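Local coordinates for death on curing protein (Enterobacteria phage P1, PDB 3DD7) that probably serves as the Fic/Doc-family toxin of the P1 Phd-Doc toxin-antitoxin module, blocking protein synthesis at the ribosome until its partner Phd binds and neutralises it, at residues 68-71 / 72-76; 91-94 / 95-99; 112-115 / 116-120. The protein carries 2 engineered substitutions. All coordinates share one frame; numbering follows the deposited sequence.

Contact 1: residues 68-71 / 72-76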
ATOM      1  N   PHE A  68       1.353 -11.560   3.740  1.00 20.03           N
ATOM      2  CA  PHE A  68       2.736 -12.015   3.562  1.00 19.36           C
ATOM      3  C   PHE A  68       3.407 -12.359   4.886  1.00 18.63           C
ATOM      4  O   PHE A  68       2.997 -11.898   5.954  1.00 17.72           O
ATOM      5  CB  PHE A  68       3.546 -10.929   2.832  1.00 19.89           C
ATOM      6  CG  PHE A  68       2.936 -10.499   1.529  1.00 19.33           C
ATOM      7  CD1 PHE A  68       3.109 -11.274   0.391  1.00 19.31           C
ATOM      8  CD2 PHE A  68       2.175  -9.319   1.436  1.00 19.79           C
ATOM      9  CE1 PHE A  68       2.559 -10.905  -0.836  1.00 18.73           C
ATOM     10  CE2 PHE A  68       1.612  -8.946   0.212  1.00 18.04           C
ATOM     11  CZ  PHE A  68       1.774  -9.727  -0.906  1.00 18.49           C
ATOM     12  N   ASN A  69       4.451 -13.180   4.807  1.00 18.13           N
ATOM     13  CA  ASN A  69       5.262 -13.497   5.970  1.00 18.53           C
ATOM     14  C   ASN A  69       6.024 -12.276   6.458  1.00 18.66           C
ATOM     15  O   ASN A  69       6.352 -12.167   7.640  1.00 18.85           O
ATOM     16  CB  ASN A  69       6.261 -14.585   5.620  1.00 18.75           C
ATOM     17  CG  ASN A  69       5.596 -15.925   5.316  1.00 19.51           C
ATOM     18  OD1 ASN A  69       5.957 -16.597   4.347  1.00 19.85           O
ATOM     19  ND2 ASN A  69       4.652 -16.323   6.143  1.00 16.28           N
ATOM     20  N   ASP A  70       6.318 -11.372   5.534  1.00 18.58           N
ATOM     21  CA  ASP A  70       7.119 -10.197   5.848  1.00 18.74           C
ATOM     22  C   ASP A  70       6.827  -9.098   4.837  1.00 18.05           C
ATOM     23  O   ASP A  70       6.252  -9.355   3.781  1.00 16.91           O
ATOM     24  CB  ASP A  70       8.610 -10.575   5.838  1.00 19.04           C
ATOM     25  CG  ASP A  70       9.484  -9.616   6.637  1.00 21.73           C
ATOM     26  OD1 ASP A  70       8.950  -8.647   7.204  1.00 24.53           O
ATOM     27  OD2 ASP A  70      10.717  -9.848   6.693  1.00 20.22           O
ATOM     28  N   ALA A  71       7.230  -7.883   5.196  1.00 18.11           N
ATOM     29  CA  ALA A  71       7.119  -6.691   4.359  1.00 18.55           C
ATOM     30  C   ALA A  71       5.660  -6.350   4.027  1.00 18.58           C
ATOM     31  O   ALA A  71       5.364  -5.809   2.961  1.00 18.56           O
ATOM     32  CB  ALA A  71       7.969  -6.840   3.085  1.00 18.56           C
ATOM     33  N   ASN A  72       4.741  -6.678   4.937  1.00 18.64           N
ATOM     34  CA  ASN A  72       3.359  -6.250   4.776  1.00 18.65           C
ATOM     35  C   ASN A  72       3.219  -4.740   4.825  1.00 19.07           C
ATOM     36  O   ASN A  72       2.476  -4.153   4.027  1.00 19.35           O
ATOM     37  CB  ASN A  72       2.466  -6.892   5.837  1.00 19.11           C
ATOM     38  CG  ASN A  72       2.353  -8.371   5.665  1.00 17.90           C
ATOM     39  OD1 ASN A  72       1.761  -8.842   4.716  1.00 21.28           O
ATOM     40  ND2 ASN A  72       2.893  -9.123   6.622  1.00 19.48           N
ATOM     41  N   LYS A  73       3.910  -4.109   5.765  1.00 19.33           N
ATOM     42  CA  LYS A  73       3.819  -2.644   5.862  1.00 19.90           C
ATOM     43  C   LYS A  73       4.437  -1.976   4.635  1.00 19.17           C
ATOM     44  O   LYS A  73       3.845  -1.047   4.064  1.00 19.53           O
ATOM     45  CB  LYS A  73       4.434  -2.118   7.159  1.00 19.78           C
ATOM     46  CG  LYS A  73       3.669  -2.553   8.425  1.00 21.05           C
ATOM     47  CD  LYS A  73       4.349  -2.047   9.684  1.00 22.33           C
ATOM     48  CE  LYS A  73       5.723  -2.687   9.936  1.00 26.39           C
ATOM     49  NZ  LYS A  73       5.549  -4.038  10.542  1.00 28.52           N
ATOM     50  N   ARG A  74       5.614  -2.445   4.222  1.00 18.81           N
ATOM     51  CA  ARG A  74       6.231  -1.897   3.007  1.00 17.73           C
ATOM     52  C   ARG A  74       5.305  -2.044   1.809  1.00 18.26           C
ATOM     53  O   ARG A  74       5.129  -1.097   1.029  1.00 17.95           O
ATOM     54  CB  ARG A  74       7.592  -2.536   2.734  1.00 18.13           C
ATOM     55  CG  ARG A  74       8.709  -1.888   3.529  1.00 17.86           C
ATOM     56  CD  ARG A  74      10.014  -2.660   3.257  1.00 18.47           C
ATOM     57  NE  ARG A  74      10.146  -3.846   4.104  1.00 20.48           N
ATOM     58  CZ  ARG A  74      10.857  -4.935   3.791  1.00 22.62           C
ATOM     59  NH1 ARG A  74      11.415  -5.063   2.595  1.00 19.72           N
ATOM     60  NH2 ARG A  74      10.979  -5.920   4.672  1.00 20.09           N
ATOM     61  N   THR A  75       4.678  -3.213   1.686  1.00 17.53           N
ATOM     62  CA  THR A  75       3.849  -3.489   0.518  1.00 17.90           C
ATOM     63  C   THR A  75       2.614  -2.613   0.608  1.00 17.83           C
ATOM     64  O   THR A  75       2.175  -2.077  -0.398  1.00 18.33           O
ATOM     65  CB  THR A  75       3.516  -4.993   0.414  1.00 17.55           C
ATOM     66  OG1 THR A  75       4.755  -5.734   0.327  1.00 17.06           O
ATOM     67  CG2 THR A  75       2.611  -5.276  -0.800  1.00 18.86           C
ATOM     68  N   ALA A  76       2.100  -2.433   1.827  1.00 18.52           N
ATOM     69  CA  ALA A  76       0.918  -1.594   2.066  1.00 18.46           C
ATOM     70  C   ALA A  76       1.202  -0.169   1.563  1.00 18.68           C
ATOM     71  O   ALA A  76       0.482   0.353   0.722  1.00 18.89           O
ATOM     72  CB  ALA A  76       0.582  -1.575   3.535  1.00 18.36           C
TER
HETATM   73  O   HOH W   1      10.229  -6.079   7.272  1.00 25.60           O
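Asn72, in the first turn of helix 72-86, turns its carboxamide back on the main chain of Phe68 and grips it twice. OD1 accepts from Phe68 N at 2.9 Å, in its own carbonyl plane and on a lone pair, while ND2 donates to Phe68 O at 2.9 Å, approaching from above that peptide's plane. With CG beside the backbone N (chi1 -67°), the amide reaches backward, and the paired bonds fix its rotation. OD1 also lies at the edge of the Phe68 ring, 3.3 Å from CD2 of Phe68.

Ala71 is the N-cap and has a left-handed backbone conformation. Its carbonyl O receives Thr75 OG1 at 2.7 Å and Thr75 N at 3.0 Å, from opposite faces of its plane; the same threonine places its CG2 3.9 Å from CE2 of Phe68. A bend at chi3 (-84°) lays the guanidinium of Arg74 over the methyl of Ala71, CB standing 3.5 Å above the plane's centre. A water in that plane links Arg74 NH2 to Asp70 OD1, which itself accepts from Ala71 N.

The run from Phe68 to Arg74 belongs to the Fic signature, at the entrance to helix 72-86. Helix 6-20 packs against it: His13 stacks on the Phe68 ring, Asn16 binds Arg74 NH1, and Ile17 meets Ala71. Lys73 instead faces helix 97-105.

Contact 2: residues 91-94 / 95-99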
ATOM      1  N   VAL A  91       3.651  11.414  -6.448  1.00 22.50           N
ATOM      2  CA  VAL A  91       4.018  10.999  -5.102  1.00 22.80           C
ATOM      3  C   VAL A  91       5.500  11.241  -4.885  1.00 23.00           C
ATOM      4  O   VAL A  91       6.258  11.343  -5.839  1.00 23.64           O
ATOM      5  CB  VAL A  91       3.692   9.512  -4.832  1.00 22.55           C
ATOM      6  CG1 VAL A  91       2.153   9.285  -4.815  1.00 22.15           C
ATOM      7  CG2 VAL A  91       4.385   8.596  -5.843  1.00 22.91           C
ATOM      8  N   PHE A  92       5.883  11.354  -3.619  1.00 22.80           N
ATOM      9  CA  PHE A  92       7.261  11.563  -3.217  1.00 23.09           C
ATOM     10  C   PHE A  92       7.390  11.013  -1.806  1.00 22.74           C
ATOM     11  O   PHE A  92       6.373  10.800  -1.134  1.00 21.93           O
ATOM     12  CB  PHE A  92       7.615  13.051  -3.258  1.00 24.23           C
ATOM     13  CG  PHE A  92       6.589  13.934  -2.617  1.00 25.40           C
ATOM     14  CD1 PHE A  92       6.693  14.277  -1.285  1.00 27.09           C
ATOM     15  CD2 PHE A  92       5.524  14.442  -3.362  1.00 27.69           C
ATOM     16  CE1 PHE A  92       5.744  15.117  -0.684  1.00 29.26           C
ATOM     17  CE2 PHE A  92       4.573  15.266  -2.763  1.00 27.15           C
ATOM     18  CZ  PHE A  92       4.692  15.597  -1.427  1.00 27.48           C
ATOM     19  N   ASP A  93       8.621  10.770  -1.361  1.00 22.12           N
ATOM     20  CA  ASP A  93       8.842  10.266  -0.006  1.00 22.73           C
ATOM     21  C   ASP A  93       8.632  11.401   1.003  1.00 22.55           C
ATOM     22  O   ASP A  93       8.894  12.579   0.713  1.00 23.10           O
ATOM     23  CB  ASP A  93      10.245   9.644   0.112  1.00 22.73           C
ATOM     24  CG  ASP A  93      10.336   8.555   1.162  1.00 23.56           C
ATOM     25  OD1 ASP A  93       9.409   8.441   1.973  1.00 24.58           O
ATOM     26  OD2 ASP A  93      11.352   7.808   1.180  1.00 22.11           O
ATOM     27  N   SER A  94       8.119  11.047   2.174  1.00 22.06           N
ATOM     28  CA  SER A  94       7.983  11.980   3.275  1.00 21.71           C
ATOM     29  C   SER A  94       8.386  11.234   4.527  1.00 21.01           C
ATOM     30  O   SER A  94       8.083  10.043   4.640  1.00 20.22           O
ATOM     31  CB  SER A  94       6.534  12.455   3.397  1.00 22.09           C
ATOM     32  OG  SER A  94       6.224  12.785   4.742  1.00 23.54           O
ATOM     33  N   PRO A  95       9.071  11.926   5.464  1.00 20.67           N
ATOM     34  CA  PRO A  95       9.456  11.248   6.711  1.00 20.00           C
ATOM     35  C   PRO A  95       8.264  10.866   7.612  1.00 19.95           C
ATOM     36  O   PRO A  95       8.473  10.182   8.618  1.00 18.79           O
ATOM     37  CB  PRO A  95      10.380  12.259   7.409  1.00 20.37           C
ATOM     38  CG  PRO A  95       9.999  13.583   6.870  1.00 19.69           C
ATOM     39  CD  PRO A  95       9.521  13.333   5.426  1.00 20.40           C
ATOM     40  N   GLU A  96       7.040  11.277   7.247  1.00 19.90           N
ATOM     41  CA  GLU A  96       5.826  10.872   8.007  1.00 20.85           C
ATOM     42  C   GLU A  96       5.251   9.485   7.655  1.00 20.76           C
ATOM     43  O   GLU A  96       4.444   8.924   8.403  1.00 21.25           O
ATOM     44  CB  GLU A  96       4.724  11.927   7.855  1.00 20.70           C
ATOM     45  CG  GLU A  96       5.124  13.303   8.381  1.00 21.78           C
ATOM     46  CD  GLU A  96       3.980  14.301   8.355  1.00 22.37           C
ATOM     47  OE1 GLU A  96       2.898  13.954   8.879  1.00 23.66           O
ATOM     48  OE2 GLU A  96       4.163  15.434   7.833  1.00 21.56           O
ATOM     49  N   LEU A  97       5.678   8.932   6.527  1.00 20.69           N
ATOM     50  CA  LEU A  97       5.053   7.722   5.960  1.00 20.56           C
ATOM     51  C   LEU A  97       5.243   6.469   6.805  1.00 20.31           C
ATOM     52  O   LEU A  97       4.331   5.652   6.905  1.00 20.48           O
ATOM     53  CB  LEU A  97       5.529   7.471   4.510  1.00 20.13           C
ATOM     54  CG  LEU A  97       5.178   8.513   3.431  1.00 20.59           C
ATOM     55  CD1 LEU A  97       5.753   8.149   2.047  1.00 20.72           C
ATOM     56  CD2 LEU A  97       3.681   8.733   3.304  1.00 21.44           C
ATOM     57  N   ALA A  98       6.431   6.303   7.383  1.00 21.00           N
ATOM     58  CA  ALA A  98       6.728   5.117   8.189  1.00 21.52           C
ATOM     59  C   ALA A  98       5.776   4.990   9.386  1.00 21.57           C
ATOM     60  O   ALA A  98       5.102   3.953   9.533  1.00 21.41           O
ATOM     61  CB  ALA A  98       8.200   5.104   8.641  1.00 21.56           C
ATOM     62  N   ASP A  99       5.685   6.044  10.212  1.00 22.16           N
ATOM     63  CA  ASP A  99       4.824   6.024  11.407  1.00 22.68           C
ATOM     64  C   ASP A  99       3.350   5.909  11.016  1.00 21.99           C
ATOM     65  O   ASP A  99       2.567   5.280  11.737  1.00 20.93           O
ATOM     66  CB  ASP A  99       5.010   7.270  12.292  1.00 23.88           C
ATOM     67  CG  ASP A  99       6.410   7.394  12.874  1.00 26.47           C
ATOM     68  OD1 ASP A  99       7.087   6.369  13.091  1.00 30.42           O
ATOM     69  OD2 ASP A  99       6.827   8.546  13.135  1.00 29.28           O
TER
HETATM   70  O   HOH W   2       8.814   7.628   6.605  1.00 16.78           O
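Ser94 and Glu96 meet through a capping bond where the chain turns toward helix 97-105: the serine OG accepts from Glu96 N at 3.0 Å, with a nearly straight N-H...O angle of 163°. With OG roughly anti to the backbone N (chi1 151°), the hydroxyl lies alongside the start of the glutamate side chain, OG being 3.6 Å from CB of Glu96. Ser94 O takes Leu97 N at 3.3 Å, from well above its carbonyl plane, closing a type I turn.

Leu97 points back at the loop from the other end of this turn. Its CG sits 3.5 Å from Ser94 O, and CD1 lies 3.7 Å from both Ser94 N and Asp93 OD1, the aspartate and leucine side chains crossing at a slant. Asp93 OD1 has its polar partner on the bound peptide, a hydrogen-bonding side chain, and an apolar residue of that peptide packs on Leu97.

Pro95 has no N-H to offer, and the capping bond is made to Glu96 N; a water joining Ser94 O to Ala98 N extends the bonding into the helix. Ser94 N, by contrast, is buried with no partner in the model, probably a small cost of the turn.

Contact 3: residues 112-115 / 116-120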
ATOM      1  N   SER A 112     -10.070   6.626   7.088  1.00 19.37           N
ATOM      2  CA  SER A 112     -10.372   8.055   6.964  0.50 19.59           C
ATOM      3  C   SER A 112      -9.161   8.911   7.355  1.00 19.79           C
ATOM      4  O   SER A 112      -8.793   9.871   6.664  1.00 19.96           O
ATOM      5  CB  SER A 112     -11.584   8.404   7.842  0.50 19.93           C
ATOM      6  OG  SER A 112     -11.902   9.780   7.768  0.50 19.07           O
ATOM      7  N   SER A 113      -8.543   8.557   8.477  1.00 19.24           N
ATOM      8  CA  SER A 113      -7.402   9.318   8.969  1.00 19.40           C
ATOM      9  C   SER A 113      -6.171   9.152   8.057  1.00 19.01           C
ATOM     10  O   SER A 113      -5.439  10.119   7.798  1.00 19.34           O
ATOM     11  CB  SER A 113      -7.128   8.928  10.417  1.00 19.48           C
ATOM     12  OG  SER A 113      -8.298   9.156  11.211  1.00 19.79           O
ATOM     13  N   VAL A 114      -5.936   7.932   7.578  1.00 18.17           N
ATOM     14  CA  VAL A 114      -4.854   7.712   6.615  1.00 18.08           C
ATOM     15  C   VAL A 114      -5.092   8.555   5.356  1.00 19.08           C
ATOM     16  O   VAL A 114      -4.179   9.238   4.858  1.00 19.55           O
ATOM     17  CB  VAL A 114      -4.657   6.208   6.271  1.00 17.26           C
ATOM     18  CG1 VAL A 114      -3.617   6.075   5.176  1.00 17.91           C
ATOM     19  CG2 VAL A 114      -4.173   5.466   7.516  1.00 17.05           C
ATOM     20  N   ALA A 115      -6.333   8.551   4.877  1.00 19.10           N
ATOM     21  CA  ALA A 115      -6.682   9.355   3.703  1.00 19.80           C
ATOM     22  C   ALA A 115      -6.427  10.837   3.957  1.00 20.16           C
ATOM     23  O   ALA A 115      -5.931  11.540   3.070  1.00 20.29           O
ATOM     24  CB  ALA A 115      -8.124   9.112   3.268  1.00 20.60           C
ATOM     25  N   ASP A 116      -6.742  11.302   5.168  1.00 19.82           N
ATOM     26  CA  ASP A 116      -6.549  12.712   5.509  1.00 21.24           C
ATOM     27  C   ASP A 116      -5.077  13.083   5.401  1.00 21.06           C
ATOM     28  O   ASP A 116      -4.727  14.157   4.909  1.00 21.18           O
ATOM     29  CB  ASP A 116      -7.068  13.021   6.923  1.00 21.89           C
ATOM     30  CG  ASP A 116      -8.580  13.151   6.987  1.00 23.95           C
ATOM     31  OD1 ASP A 116      -9.208  13.460   5.957  1.00 25.92           O
ATOM     32  OD2 ASP A 116      -9.147  12.960   8.090  1.00 24.37           O
ATOM     33  N   THR A 117      -4.216  12.178   5.845  1.00 21.14           N
ATOM     34  CA  THR A 117      -2.781  12.425   5.809  1.00 21.16           C
ATOM     35  C   THR A 117      -2.255  12.387   4.373  1.00 20.49           C
ATOM     36  O   THR A 117      -1.485  13.259   3.962  1.00 20.51           O
ATOM     37  CB  THR A 117      -2.019  11.443   6.710  1.00 21.73           C
ATOM     38  OG1 THR A 117      -2.519  11.580   8.050  1.00 23.30           O
ATOM     39  CG2 THR A 117      -0.526  11.737   6.695  1.00 21.44           C
ATOM     40  N   LEU A 118      -2.654  11.370   3.620  1.00 19.51           N
ATOM     41  CA  LEU A 118      -2.232  11.267   2.216  1.00 20.54           C
ATOM     42  C   LEU A 118      -2.690  12.501   1.432  1.00 20.37           C
ATOM     43  O   LEU A 118      -1.952  13.011   0.579  1.00 20.42           O
ATOM     44  CB  LEU A 118      -2.789   9.994   1.568  1.00 20.80           C
ATOM     45  CG  LEU A 118      -2.284   8.663   2.139  1.00 23.92           C
ATOM     46  CD1 LEU A 118      -2.918   7.486   1.368  1.00 22.44           C
ATOM     47  CD2 LEU A 118      -0.792   8.597   2.124  1.00 23.65           C
ATOM     48  N   ARG A 119      -3.907  12.973   1.710  1.00 20.49           N
ATOM     49  CA  ARG A 119      -4.441  14.144   1.012  1.00 20.92           C
ATOM     50  C   ARG A 119      -3.618  15.397   1.346  1.00 20.82           C
ATOM     51  O   ARG A 119      -3.347  16.225   0.469  1.00 21.06           O
ATOM     52  CB  ARG A 119      -5.922  14.352   1.358  1.00 20.57           C
ATOM     53  CG  ARG A 119      -6.637  15.425   0.522  1.00 21.70           C
ATOM     54  CD  ARG A 119      -8.105  15.555   0.950  1.00 23.09           C
ATOM     55  NE  ARG A 119      -8.881  14.372   0.574  1.00 27.31           N
ATOM     56  CZ  ARG A 119      -9.300  13.446   1.431  1.00 30.44           C
ATOM     57  NH1 ARG A 119      -9.025  13.552   2.726  1.00 32.73           N
ATOM     58  NH2 ARG A 119      -9.987  12.409   0.998  1.00 31.38           N
ATOM     59  N   ARG A 120      -3.227  15.545   2.613  1.00 20.59           N
ATOM     60  CA  ARG A 120      -2.363  16.667   2.983  1.00 20.68           C
ATOM     61  C   ARG A 120      -1.037  16.582   2.247  1.00 20.94           C
ATOM     62  O   ARG A 120      -0.576  17.574   1.687  1.00 21.13           O
ATOM     63  CB  ARG A 120      -2.125  16.743   4.489  1.00 20.27           C
ATOM     64  CG  ARG A 120      -0.975  17.663   4.892  1.00 21.03           C
ATOM     65  CD  ARG A 120      -0.950  17.903   6.383  1.00 21.65           C
ATOM     66  NE  ARG A 120      -0.740  16.688   7.169  1.00 19.96           N
ATOM     67  CZ  ARG A 120       0.466  16.156   7.405  1.00 22.27           C
ATOM     68  NH1 ARG A 120       1.560  16.710   6.890  1.00 22.67           N
ATOM     69  NH2 ARG A 120       0.581  15.064   8.158  1.00 21.82           N
TER
HETATM   70  O   HOH W   3      -9.255  11.595  10.513  1.00 34.28           O
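Successive i to i+4 amide bonds run through residues 112-120, from Asp116 N to Ser112 O at 2.9 Å up to Arg120 N to Asp116 O at 3.1 Å, with Leu118 N to Val114 O nearly straight at 173°. This is regular alpha-helix, part of helix 111-122, the last in the all-helical Fic fold of this protein.

On its inner side Val114 and Leu118, one turn apart, lie side by side and point the same way, CG1 of Val114 being 4.1 Å from CD1 of Leu118. The valine puts CG1 opposite its backbone N (chi1 175°), which brings that methyl up to the leucine. Leu100 of helix 97-105 touches both residues, while helix 51-65 meets Val114 through Ala56 and Leu118 through Phe52 and Ser55.

The outer side is charged. Arg119 bends at chi3 (-69°) and doubles back along the helix, so that its guanidinium lies with one face over Ala115 O and offers its edge to Asp116. NH1 of Arg119 meets OD1 of Asp116 in plane at 3.2 Å, a salt bridge across three residues; NH2 makes a second one with Asp50, and the two acids together probably hold the group's orientation.

The other carboxylate oxygen of Asp116, OD2, accepts a hydrogen bond at 2.8 Å from a water that stands 2.7 Å from Ser113 OG.

Overall arrangement
Contact 1 lies nearest the middle of the chain, its centre about 9 Å from the chain's centre, and has the largest buried share; contacts 2 and 3 sit farther out, their centres each about 13 Å from the chain's centre, and have more exposed residues. Contacts 1 and 2 both join a loop to the start of a helix, and both helices, 72-86 and 97-105, follow one another in sequence. Contact 3 lies wholly within helix 111-122, on the opposite side of the chain's centre from contact 1. Side-chain amide and hydroxyl bonds dominate the first and a serine cap the second; the third combines apolar packing on its inner face with an ion pair on its outer one. Contacts 2 and 3 meet directly, Glu96 OE1 bridging to Arg120 NH2 at 2.7 Å.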